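Beta-Lactamase/D-Alanine Carboxypeptidase (Pseudomonas syringae pv. tomato, PDB 5EVI) probably hydrolyses beta-lactam antibiotics to substituted beta-amino acids, as a class C beta-lactamase of the AmpC type. Local coordinates at residues A81-R86 / L252-S257; A75-W80 / V164-S169; E26-G31 / T209-V214; A289-A294 / W315-G320. One frame throughout, in Å; residues are numbered along the deposited sequence. Where two conformers were deposited one is given.

In the fold
Contacts 1 and 2 adjoin, their centres 9 Å apart, because both use helix 70-83: contact 2 packs its middle turns on helix 156-169, and contact 1 sets its C-terminal end against helix 250-258. The hydroxyl Thr79 OG1 joins them, lying 2.7 Å from Ala255 O in a probable hydrogen bond. Contact 3 joins the loop before strand 31-38 to a separate two-stranded hairpin; in contact 4, segment 315-320 belongs to the large antiparallel sheet. Their centres are 21 Å apart. Contact 4 holds Lys318 and a sulfate ion at the presumed active site, where Ser68 also grips the sulfate. Its nearest atoms are about 9 Å from contact 2 and about 8 Å from contact 1.

Contact 1. Residues A81-R86 / L252-S257; sequences AQANGR and LQRALS
Apolar packing joins the two helices where Ala83 CB, directed at helix 250-258, comes to rest 3.8 Å from Arg254 CD. The same methyl is 4.4 Å from Ala255 N, and the nearest pair of CA atoms, those of Ala83 and Ala255, is 6.0 Å apart. The Ala83 methyl faces helix 250-258, while that of Ala255 lies to one side, and the long arginine runs past along the flank.

The second kind of contact is the arginine lying over the helix end. Arg254 has CG anti to its own N (chi1 -176°) and stays extended as far as NE, which carries the guanidinium across the last helical turn; Ala83 CA and Gln82 O lie over one of its faces. Gln82 crosses it at about a right angle, with CG 3.8 Å from Arg254 NH1 and the amide and guanidinium planes 31° apart. This is van der Waals contact, and the glutamine is poorly ordered. The strongest polar partner of the arginine is Asp258, in a salt bridge through NE one turn further along its own helix.

Helix 70-83 ends here in a Schellman motif. Arg86 N donates to Ala81 O at 2.8 Å and Gly85 N to Gln82 O at 3.1 Å, with Gly85 at positive phi (68°) as the C-prime residue.

A polar link between the helices flanks the packing: Thr79 OG1 bonds to Ala255 O.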
loop_
_atom_site.group_PDB
_atom_site.type_symbol
_atom_site.label_atom_id
_atom_site.label_comp_id
_atom_site.label_asym_id
_atom_site.label_seq_id
_atom_site.Cartn_x
_atom_site.Cartn_y
_atom_site.Cartn_z
ATOM N N ALA D 81 8.798 -13.746 -4.251
ATOM C CA ALA D 81 9.227 -15.054 -3.726
ATOM C C ALA D 81 8.521 -16.211 -4.453
ATOM O O ALA D 81 9.169 -17.195 -4.827
ATOM C CB ALA D 81 8.992 -15.141 -2.223
ATOM N N GLN D 82 7.210 -16.067 -4.666
ATOM C CA GLN D 82 6.408 -17.042 -5.428
ATOM C C GLN D 82 6.869 -17.203 -6.881
ATOM O O GLN D 82 6.920 -18.321 -7.400
ATOM C CB GLN D 82 4.919 -16.661 -5.427
ATOM C CG GLN D 82 4.013 -17.729 -6.036
ATOM C CD GLN D 82 2.536 -17.445 -5.847
ATOM O OE1 GLN D 82 2.117 -16.291 -5.766
ATOM N NE2 GLN D 82 1.733 -18.503 -5.792
ATOM N N ALA D 83 7.175 -16.081 -7.529
ATOM C CA ALA D 83 7.699 -16.075 -8.902
ATOM C C ALA D 83 9.049 -16.791 -9.042
ATOM O O ALA D 83 9.350 -17.318 -10.111
ATOM C CB ALA D 83 7.818 -14.647 -9.412
ATOM N N ASN D 84 9.847 -16.793 -7.969
ATOM C CA ASN D 84 11.128 -17.518 -7.907
ATOM C C ASN D 84 11.041 -18.926 -7.280
ATOM O O ASN D 84 12.064 -19.504 -6.904
ATOM C CB ASN D 84 12.165 -16.661 -7.164
ATOM C CG ASN D 84 12.670 -15.509 -8.005
ATOM O OD1 ASN D 84 13.517 -15.697 -8.877
ATOM N ND2 ASN D 84 12.152 -14.313 -7.755
ATOM N N GLY D 85 9.834 -19.485 -7.194
ATOM C CA GLY D 85 9.630 -20.823 -6.643
ATOM C C GLY D 85 9.901 -20.980 -5.155
ATOM O O GLY D 85 10.065 -22.104 -4.683
ATOM N N ARG D 86 9.930 -19.868 -4.414
ATOM C CA ARG D 86 10.300 -19.874 -2.993
ATOM C C ARG D 86 9.095 -19.881 -2.042
ATOM O O ARG D 86 9.259 -20.180 -0.857
ATOM C CB ARG D 86 11.190 -18.665 -2.658
ATOM C CG ARG D 86 12.310 -18.362 -3.650
ATOM C CD ARG D 86 13.254 -19.535 -3.880
ATOM N NE ARG D 86 14.022 -19.885 -2.685
ATOM C CZ ARG D 86 15.093 -19.229 -2.223
ATOM N NH1 ARG D 86 15.701 -19.665 -1.122
ATOM N NH2 ARG D 86 15.566 -18.142 -2.836
ATOM N N LEU D 252 9.948 -10.900 -11.943
ATOM C CA LEU D 252 9.533 -9.631 -11.311
ATOM C C LEU D 252 8.302 -9.034 -11.980
ATOM O O LEU D 252 7.452 -8.458 -11.299
ATOM C CB LEU D 252 10.679 -8.604 -11.296
ATOM C CG LEU D 252 10.431 -7.334 -10.473
ATOM C CD1 LEU D 252 9.798 -7.599 -9.114
ATOM C CD2 LEU D 252 11.743 -6.583 -10.297
ATOM N N GLN D 253 8.224 -9.158 -13.303
ATOM C CA GLN D 253 6.983 -8.895 -14.055
ATOM C C GLN D 253 5.813 -9.673 -13.486
ATOM O O GLN D 253 4.782 -9.110 -13.165
ATOM C CB GLN D 253 7.137 -9.262 -15.544
ATOM C CG GLN D 253 7.962 -8.276 -16.357
ATOM C CD GLN D 253 7.162 -7.096 -16.892
ATOM O OE1 GLN D 253 7.623 -5.953 -16.867
ATOM N NE2 GLN D 253 5.952 -7.375 -17.390
ATOM N N ARG D 254 5.971 -10.983 -13.372
ATOM C CA ARG D 254 4.939 -11.824 -12.756
ATOM C C ARG D 254 4.576 -11.364 -11.338
ATOM O O ARG D 254 3.393 -11.368 -10.981
ATOM C CB ARG D 254 5.397 -13.271 -12.722
ATOM C CG ARG D 254 4.351 -14.199 -12.180
ATOM C CD ARG D 254 4.918 -15.510 -11.710
ATOM N NE ARG D 254 3.951 -16.204 -10.869
ATOM C CZ ARG D 254 4.064 -17.468 -10.486
ATOM N NH1 ARG D 254 3.121 -17.990 -9.725
ATOM N NH2 ARG D 254 5.092 -18.220 -10.881
ATOM N N ALA D 255 5.599 -11.007 -10.547
ATOM C CA ALA D 255 5.415 -10.496 -9.164
ATOM C C ALA D 255 4.511 -9.294 -9.102
ATOM O O ALA D 255 3.602 -9.257 -8.280
ATOM C CB ALA D 255 6.747 -10.169 -8.501
ATOM N N LEU D 256 4.753 -8.297 -9.948
ATOM C CA LEU D 256 3.888 -7.113 -9.958
ATOM C C LEU D 256 2.440 -7.472 -10.334
ATOM O O LEU D 256 1.509 -6.987 -9.710
ATOM C CB LEU D 256 4.424 -6.049 -10.923
ATOM C CG LEU D 256 5.820 -5.490 -10.602
ATOM C CD1 LEU D 256 6.533 -5.066 -11.884
ATOM C CD2 LEU D 256 5.767 -4.354 -9.595
ATOM N N SER D 257 2.270 -8.322 -11.351
ATOM C CA SER D 257 0.946 -8.674 -11.874
ATOM C C SER D 257 0.135 -9.505 -10.868
ATOM O O SER D 257 -1.075 -9.269 -10.667
ATOM C CB SER D 257 1.109 -9.443 -13.187
ATOM O OG SER D 257 -0.145 -9.745 -13.751
#

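Contact 2. Residues A75-W80 / V164-S169; sequences ATLATW and VIAARS
Ala166 CB points toward helix 70-83 and meets the backbone of Ala78, 3.6 Å from Ala78 CA, so that a methyl group on one helix rests against the main chain of the other. Ala78 CB lies beside it, 3.9 Å from Ala166 CB, the two methyls meeting at an angle because the Ala78 bond runs across the interface. Leu77 reaches over from the other flank. Its CG stands anti to the backbone N (chi1 -164°), which brings CD2 to 3.9 Å from Ala166 CB and 4.3 Å from Ala167 N. Ala166 is therefore held between the Leu77 side chain and the backbone and methyl of Ala78.

The small residues account for the geometry: Ala78 CA and Ala166 CA are only 4.7 Å apart, consistent with local axes that approach to 8.6 Å and cross at 40°. All four touching residues are buried.

Around this pair, Leu77 also packs on Phe174 and Ala177 of helix 174-186, while Trp80 lies between that helix and helix 250-258, touching Ala185 on the first and Leu252 and Ala255 on the second.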
loop_
_atom_site.group_PDB
_atom_site.type_symbol
_atom_site.label_atom_id
_atom_site.label_comp_id
_atom_site.label_asym_id
_atom_site.label_seq_id
_atom_site.Cartn_x
_atom_site.Cartn_y
_atom_site.Cartn_z
ATOM N N ALA D 75 3.414 -7.210 -0.233
ATOM C CA ALA D 75 2.723 -8.152 -1.100
ATOM C C ALA D 75 3.534 -8.463 -2.359
ATOM O O ALA D 75 3.640 -9.610 -2.757
ATOM C CB ALA D 75 1.333 -7.633 -1.447
ATOM N N THR D 76 4.139 -7.447 -2.958
ATOM C CA THR D 76 5.042 -7.666 -4.080
ATOM C C THR D 76 6.235 -8.538 -3.661
ATOM O O THR D 76 6.609 -9.461 -4.389
ATOM C CB THR D 76 5.480 -6.346 -4.711
ATOM O OG1 THR D 76 4.322 -5.501 -4.883
ATOM C CG2 THR D 76 6.163 -6.616 -6.054
ATOM N N LEU D 77 6.767 -8.318 -2.456
ATOM C CA LEU D 77 7.875 -9.161 -1.946
ATOM C C LEU D 77 7.443 -10.626 -1.899
ATOM O O LEU D 77 8.148 -11.501 -2.401
ATOM C CB LEU D 77 8.320 -8.707 -0.552
ATOM C CG LEU D 77 9.675 -9.217 -0.054
ATOM C CD1 LEU D 77 10.800 -8.395 -0.677
ATOM C CD2 LEU D 77 9.747 -9.159 1.468
ATOM N N ALA D 78 6.273 -10.888 -1.322
ATOM C CA ALA D 78 5.745 -12.265 -1.254
ATOM C C ALA D 78 5.484 -12.891 -2.644
ATOM O O ALA D 78 5.830 -14.062 -2.881
ATOM C CB ALA D 78 4.488 -12.298 -0.413
ATOM N N THR D 79 4.902 -12.122 -3.570
ATOM C CA THR D 79 4.660 -12.652 -4.924
ATOM C C THR D 79 5.944 -12.755 -5.759
ATOM O O THR D 79 5.986 -13.511 -6.728
ATOM C CB THR D 79 3.623 -11.835 -5.724
ATOM O OG1 THR D 79 4.117 -10.514 -5.951
ATOM C CG2 THR D 79 2.272 -11.802 -4.998
ATOM N N TRP D 80 6.977 -11.993 -5.396
ATOM C CA TRP D 80 8.292 -12.131 -6.029
ATOM C C TRP D 80 8.948 -13.431 -5.539
ATOM O O TRP D 80 9.558 -14.145 -6.326
ATOM C CB TRP D 80 9.165 -10.912 -5.734
ATOM C CG TRP D 80 10.399 -10.740 -6.593
ATOM C CD1 TRP D 80 10.545 -11.059 -7.911
ATOM C CD2 TRP D 80 11.636 -10.151 -6.184
ATOM N NE1 TRP D 80 11.808 -10.720 -8.346
ATOM C CE2 TRP D 80 12.497 -10.156 -7.305
ATOM C CE3 TRP D 80 12.104 -9.619 -4.976
ATOM C CZ2 TRP D 80 13.805 -9.664 -7.246
ATOM C CZ3 TRP D 80 13.392 -9.126 -4.917
ATOM C CH2 TRP D 80 14.232 -9.148 -6.040
ATOM N N VAL D 164 7.102 -11.385 6.878
ATOM C CA VAL D 164 7.981 -12.281 7.648
ATOM C C VAL D 164 8.164 -13.623 6.923
ATOM O O VAL D 164 9.282 -14.141 6.864
ATOM C CB VAL D 164 7.464 -12.491 9.101
ATOM C CG1 VAL D 164 8.261 -13.565 9.838
ATOM C CG2 VAL D 164 7.519 -11.183 9.881
ATOM N N ILE D 165 7.075 -14.172 6.379
ATOM C CA ILE D 165 7.126 -15.394 5.549
ATOM C C ILE D 165 7.929 -15.183 4.252
ATOM O O ILE D 165 8.715 -16.050 3.871
ATOM C CB ILE D 165 5.700 -15.938 5.232
ATOM C CG1 ILE D 165 5.068 -16.515 6.502
ATOM C CG2 ILE D 165 5.731 -17.020 4.148
ATOM C CD1 ILE D 165 3.599 -16.876 6.382
ATOM N N ALA D 166 7.733 -14.043 3.586
ATOM C CA ALA D 166 8.414 -13.747 2.311
ATOM C C ALA D 166 9.931 -13.551 2.457
ATOM O O ALA D 166 10.702 -14.017 1.617
ATOM C CB ALA D 166 7.790 -12.530 1.643
ATOM N N ALA D 167 10.345 -12.854 3.515
ATOM C CA ALA D 167 11.768 -12.634 3.808
ATOM C C ALA D 167 12.461 -13.916 4.281
ATOM O O ALA D 167 13.596 -14.187 3.896
ATOM C CB ALA D 167 11.929 -11.536 4.848
ATOM N N ARG D 168 11.770 -14.696 5.111
ATOM C CA ARG D 168 12.276 -15.992 5.586
ATOM C C ARG D 168 12.469 -17.026 4.462
ATOM O O ARG D 168 13.376 -17.861 4.546
ATOM C CB ARG D 168 11.368 -16.542 6.693
ATOM C CG ARG D 168 11.905 -17.771 7.408
ATOM C CD ARG D 168 11.268 -17.920 8.780
ATOM N NE ARG D 168 11.668 -19.156 9.453
ATOM C CZ ARG D 168 11.429 -19.446 10.736
ATOM N NH1 ARG D 168 10.783 -18.591 11.532
ATOM N NH2 ARG D 168 11.841 -20.609 11.236
ATOM N N SER D 169 11.612 -16.968 3.438
ATOM C CA SER D 169 11.752 -17.796 2.231
ATOM C C SER D 169 12.995 -17.430 1.414
ATOM O O SER D 169 13.577 -18.290 0.757
ATOM C CB SER D 169 10.511 -17.668 1.339
ATOM O OG SER D 169 9.337 -18.083 2.015
#

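Contact 3. Residues E26-G31 / T209-V214; sequences ENNITG and TLDEPV
Water 1 is gripped by both segments: it donates to Asn28 O at 2.7 Å and to Asp211 OD1 at 2.7 Å, and lies 2.5 Å from Thr30 OG1 in a bond whose direction is not settled. Further acceptors lie near the water, which leaves the sharing of its protons unsettled. The water bridges a gap that the side chains do not close, since Thr30 OG1 and Asp211 OD1 stand 4.4 Å apart.

The other carboxylate oxygen, Asp211 OD2, lies beside the end of the Asn28 side chain, with the amide and carboxylate planes turned 77° apart and the side chains crossing at about a right angle.

Both residues occupy tight bends of the chain. Asn28 is the first residue to leave helical geometry after helix 24-27, with phi at 60°, and Asp211 has the same positive phi in the turn linking strands 206-207 and 213-214, a small two-stranded antiparallel sheet. The contact thus ties the approach to strand 31-38 of the main sheet to that hairpin.

Thr30 also packs on Tyr207 of the hairpin and pairs by its backbone with Val49. In the hairpin turn, Asn208 OD1 accepts from Glu212 N.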
loop_
_atom_site.group_PDB
_atom_site.type_symbol
_atom_site.label_atom_id
_atom_site.label_comp_id
_atom_site.label_asym_id
_atom_site.label_seq_id
_atom_site.Cartn_x
_atom_site.Cartn_y
_atom_site.Cartn_z
ATOM N N GLU D 26 -8.928 23.189 2.679
ATOM C CA GLU D 26 -10.013 22.515 3.418
ATOM C C GLU D 26 -9.484 21.732 4.621
ATOM O O GLU D 26 -10.048 21.811 5.716
ATOM C CB GLU D 26 -10.803 21.571 2.496
ATOM C CG GLU D 26 -12.271 21.377 2.861
ATOM C CD GLU D 26 -12.488 20.464 4.047
ATOM O OE1 GLU D 26 -12.145 19.260 3.938
ATOM O OE2 GLU D 26 -13.022 20.948 5.077
ATOM N N ASN D 27 -8.415 20.967 4.413
ATOM C CA ASN D 27 -7.902 20.030 5.433
ATOM C C ASN D 27 -6.598 20.432 6.138
ATOM O O ASN D 27 -6.026 19.619 6.869
ATOM C CB ASN D 27 -7.736 18.643 4.792
ATOM C CG ASN D 27 -8.945 18.241 3.958
ATOM O OD1 ASN D 27 -8.946 18.392 2.737
ATOM N ND2 ASN D 27 -9.988 17.754 4.618
ATOM N N ASN D 28 -6.145 21.676 5.919
ATOM C CA ASN D 28 -4.974 22.263 6.601
ATOM C C ASN D 28 -3.694 21.452 6.327
ATOM O O ASN D 28 -2.982 21.046 7.248
ATOM C CB ASN D 28 -5.259 22.414 8.110
ATOM C CG ASN D 28 -4.875 23.787 8.647
ATOM O OD1 ASN D 28 -3.969 23.912 9.459
ATOM N ND2 ASN D 28 -5.576 24.819 8.195
ATOM N N ILE D 29 -3.451 21.186 5.045
ATOM C CA ILE D 29 -2.282 20.433 4.595
ATOM C C ILE D 29 -1.153 21.432 4.379
ATOM O O ILE D 29 -1.328 22.417 3.668
ATOM C CB ILE D 29 -2.543 19.705 3.263
ATOM C CG1 ILE D 29 -3.668 18.675 3.433
ATOM C CG2 ILE D 29 -1.262 19.064 2.726
ATOM C CD1 ILE D 29 -4.187 18.105 2.138
ATOM N N THR D 30 0.001 21.132 4.960
ATOM C CA THR D 30 1.184 22.003 4.900
ATOM C C THR D 30 1.985 21.789 3.619
ATOM O O THR D 30 2.468 22.750 3.035
ATOM C CB THR D 30 2.075 21.759 6.132
ATOM O OG1 THR D 30 1.299 21.985 7.325
ATOM C CG2 THR D 30 3.309 22.667 6.130
ATOM N N GLY D 31 2.164 20.527 3.224
ATOM C CA GLY D 31 2.921 20.165 2.025
ATOM C C GLY D 31 2.272 19.027 1.263
ATOM O O GLY D 31 1.738 18.090 1.876
ATOM N N THR D 209 -3.258 15.931 14.381
ATOM C CA THR D 209 -4.588 16.557 14.532
ATOM C C THR D 209 -4.559 17.980 15.091
ATOM O O THR D 209 -5.380 18.821 14.696
ATOM C CB THR D 209 -5.487 15.705 15.466
ATOM O OG1 THR D 209 -5.544 14.364 14.988
ATOM C CG2 THR D 209 -6.923 16.276 15.573
ATOM N N LEU D 210 -3.636 18.241 16.020
ATOM C CA LEU D 210 -3.428 19.588 16.567
ATOM C C LEU D 210 -2.341 20.383 15.834
ATOM O O LEU D 210 -1.842 21.385 16.366
ATOM C CB LEU D 210 -3.099 19.515 18.063
ATOM C CG LEU D 210 -4.148 18.871 18.972
ATOM C CD1 LEU D 210 -3.681 18.914 20.417
ATOM C CD2 LEU D 210 -5.525 19.512 18.829
ATOM N N ASP D 211 -2.007 19.978 14.602
ATOM C CA ASP D 211 -1.041 20.695 13.769
ATOM C C ASP D 211 0.347 20.791 14.423
ATOM O O ASP D 211 1.041 21.795 14.285
ATOM C CB ASP D 211 -1.592 22.098 13.436
ATOM C CG ASP D 211 -1.623 22.375 11.954
ATOM O OD1 ASP D 211 -0.610 22.097 11.267
ATOM O OD2 ASP D 211 -2.670 22.876 11.490
ATOM N N GLU D 212 0.747 19.736 15.130
ATOM C CA GLU D 212 2.066 19.671 15.753
ATOM C C GLU D 212 2.907 18.592 15.048
ATOM O O GLU D 212 2.345 17.639 14.502
ATOM C CB GLU D 212 1.917 19.394 17.251
ATOM C CG GLU D 212 1.285 20.559 18.015
ATOM C CD GLU D 212 0.712 20.168 19.371
ATOM O OE1 GLU D 212 -0.210 20.863 19.853
ATOM O OE2 GLU D 212 1.178 19.172 19.960
ATOM N N PRO D 213 4.248 18.747 15.050
ATOM C CA PRO D 213 5.109 17.852 14.280
ATOM C C PRO D 213 5.190 16.438 14.866
ATOM O O PRO D 213 5.277 16.279 16.086
ATOM C CB PRO D 213 6.475 18.549 14.317
ATOM C CG PRO D 213 6.453 19.382 15.541
ATOM C CD PRO D 213 5.025 19.794 15.745
ATOM N N VAL D 214 5.153 15.431 13.990
ATOM C CA VAL D 214 5.227 14.027 14.398
ATOM C C VAL D 214 5.714 13.117 13.260
ATOM O O VAL D 214 5.421 13.358 12.087
ATOM C CB VAL D 214 3.851 13.520 14.903
ATOM C CG1 VAL D 214 2.843 13.403 13.757
ATOM C CG2 VAL D 214 3.988 12.196 15.646
HETATM O O HOH W 1 -0.714 21.291 8.648
#

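Contact 4. Residues A289-A294 / W315-G320; sequences AGNASA and WVNKTG. With SO4 (sulfate ion), chain P.
Asn317 ND2 donates to Asn291 OD1 at 3.0 Å, a weak bond bent to 133° at the hydrogen, where the loop after helix 284-290 meets strand 315-321. That strand carries a Lys-Thr-Gly sequence, Lys318 to Gly320, consistent with the KTG motif of serine beta-lactamases. The two side chains come from opposite directions, their amide planes 59° apart. Asn291 ND2 turns instead to a methyl, Thr319 CG2, at 3.7 Å, the two side chains sliding past each other.

What positions this shell lies further out. Asn317 ND2 has its strongest partner in Tyr328 OH, which also takes Trp315 NE1, and the same ND2 sits in plane at the edge of the indole ring. The strand itself is paired by backbone bonds with strands 276-278 and 326-332.

Lys318 leaves the strand on the side away from 289-294, and its NZ reaches the sulfate. Bent twice along its chain, it curls back so that NZ donates to Thr319 O at 2.9 Å, and NZ is also bonded to Tyr154 OH. The sulfate, probably from the crystallisation liquor, occupies the presumed active site and is bonded to Ser68 OG. Its O2 accepts from Thr319 OG1 at 3.1 Å and lies 2.8 Å from Lys318 NZ.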
loop_
_atom_site.group_PDB
_atom_site.type_symbol
_atom_site.label_atom_id
_atom_site.label_comp_id
_atom_site.label_asym_id
_atom_site.label_seq_id
_atom_site.Cartn_x
_atom_site.Cartn_y
_atom_site.Cartn_z
ATOM N N ALA D 289 -17.226 4.918 -0.833
ATOM C CA ALA D 289 -17.758 3.933 0.111
ATOM C C ALA D 289 -16.724 2.871 0.417
ATOM O O ALA D 289 -16.550 2.472 1.573
ATOM C CB ALA D 289 -19.029 3.280 -0.426
ATOM N N GLY D 290 -16.026 2.432 -0.629
ATOM C CA GLY D 290 -15.013 1.421 -0.501
ATOM C C GLY D 290 -13.791 1.837 0.294
ATOM O O GLY D 290 -13.115 0.987 0.849
ATOM N N ASN D 291 -13.510 3.134 0.328
ATOM C CA ASN D 291 -12.378 3.711 1.073
ATOM C C ASN D 291 -12.747 4.374 2.405
ATOM O O ASN D 291 -11.895 4.985 3.050
ATOM C CB ASN D 291 -11.674 4.733 0.175
ATOM C CG ASN D 291 -10.860 4.089 -0.920
ATOM O OD1 ASN D 291 -11.066 4.359 -2.110
ATOM N ND2 ASN D 291 -9.909 3.240 -0.533
ATOM N N ALA D 292 -14.007 4.255 2.814
ATOM C CA ALA D 292 -14.487 4.757 4.105
ATOM C C ALA D 292 -13.822 4.022 5.262
ATOM O O ALA D 292 -13.455 2.867 5.115
ATOM C CB ALA D 292 -15.999 4.569 4.186
ATOM N N SER D 293 -13.684 4.679 6.416
ATOM C CA SER D 293 -13.166 3.994 7.628
ATOM C C SER D 293 -14.116 2.899 8.158
ATOM O O SER D 293 -13.676 1.949 8.826
ATOM C CB SER D 293 -12.794 4.993 8.736
ATOM O OG SER D 293 -11.416 5.313 8.669
ATOM N N ALA D 294 -15.404 2.990 7.823
ATOM C CA ALA D 294 -16.327 1.879 8.048
ATOM C C ALA D 294 -15.738 0.534 7.559
ATOM O O ALA D 294 -15.939 -0.506 8.192
ATOM C CB ALA D 294 -17.667 2.159 7.377
ATOM N N TRP D 315 -10.002 0.237 -11.662
ATOM C CA TRP D 315 -9.382 1.239 -10.788
ATOM C C TRP D 315 -8.746 0.562 -9.569
ATOM O O TRP D 315 -9.437 0.155 -8.637
ATOM C CB TRP D 315 -10.436 2.263 -10.356
ATOM C CG TRP D 315 -9.959 3.378 -9.490
ATOM C CD1 TRP D 315 -9.695 3.341 -8.141
ATOM C CD2 TRP D 315 -9.759 4.736 -9.898
ATOM N NE1 TRP D 315 -9.313 4.582 -7.703
ATOM C CE2 TRP D 315 -9.342 5.459 -8.759
ATOM C CE3 TRP D 315 -9.864 5.402 -11.124
ATOM C CZ2 TRP D 315 -9.027 6.824 -8.810
ATOM C CZ3 TRP D 315 -9.548 6.768 -11.183
ATOM C CH2 TRP D 315 -9.136 7.465 -10.028
ATOM N N VAL D 316 -7.425 0.453 -9.577
ATOM C CA VAL D 316 -6.700 -0.199 -8.500
ATOM C C VAL D 316 -6.112 0.890 -7.621
ATOM O O VAL D 316 -5.436 1.808 -8.114
ATOM C CB VAL D 316 -5.568 -1.098 -9.021
ATOM C CG1 VAL D 316 -4.879 -1.824 -7.855
ATOM C CG2 VAL D 316 -6.103 -2.070 -10.065
ATOM N N ASN D 317 -6.366 0.789 -6.319
ATOM C CA ASN D 317 -5.914 1.813 -5.396
ATOM C C ASN D 317 -5.452 1.296 -4.043
ATOM O O ASN D 317 -5.729 0.164 -3.675
ATOM C CB ASN D 317 -6.982 2.920 -5.230
ATOM C CG ASN D 317 -8.211 2.475 -4.451
ATOM O OD1 ASN D 317 -8.355 1.314 -4.049
ATOM N ND2 ASN D 317 -9.092 3.419 -4.201
ATOM N N LYS D 318 -4.729 2.156 -3.318
ATOM C CA LYS D 318 -4.431 1.925 -1.921
ATOM C C LYS D 318 -4.287 3.260 -1.188
ATOM O O LYS D 318 -3.524 4.140 -1.629
ATOM C CB LYS D 318 -3.162 1.081 -1.785
ATOM C CG LYS D 318 -2.813 0.610 -0.380
ATOM C CD LYS D 318 -3.763 -0.469 0.140
ATOM C CE LYS D 318 -3.655 -0.628 1.650
ATOM N NZ LYS D 318 -4.527 0.298 2.434
ATOM N N THR D 319 -5.036 3.402 -0.094
ATOM C CA THR D 319 -4.839 4.490 0.840
ATOM C C THR D 319 -3.725 4.109 1.810
ATOM O O THR D 319 -3.442 2.924 2.036
ATOM C CB THR D 319 -6.113 4.836 1.632
ATOM O OG1 THR D 319 -6.657 3.660 2.250
ATOM C CG2 THR D 319 -7.159 5.434 0.743
ATOM N N GLY D 320 -3.082 5.122 2.373
ATOM C CA GLY D 320 -2.134 4.907 3.460
ATOM C C GLY D 320 -2.009 6.116 4.375
ATOM O O GLY D 320 -1.826 7.247 3.901
HETATM S S SO4 P . -5.457 2.779 5.599
HETATM O O1 SO4 P . -6.733 3.014 6.307
HETATM O O2 SO4 P . -5.654 1.787 4.519
HETATM O O3 SO4 P . -4.496 2.235 6.576
HETATM O O4 SO4 P . -4.938 4.029 4.998
#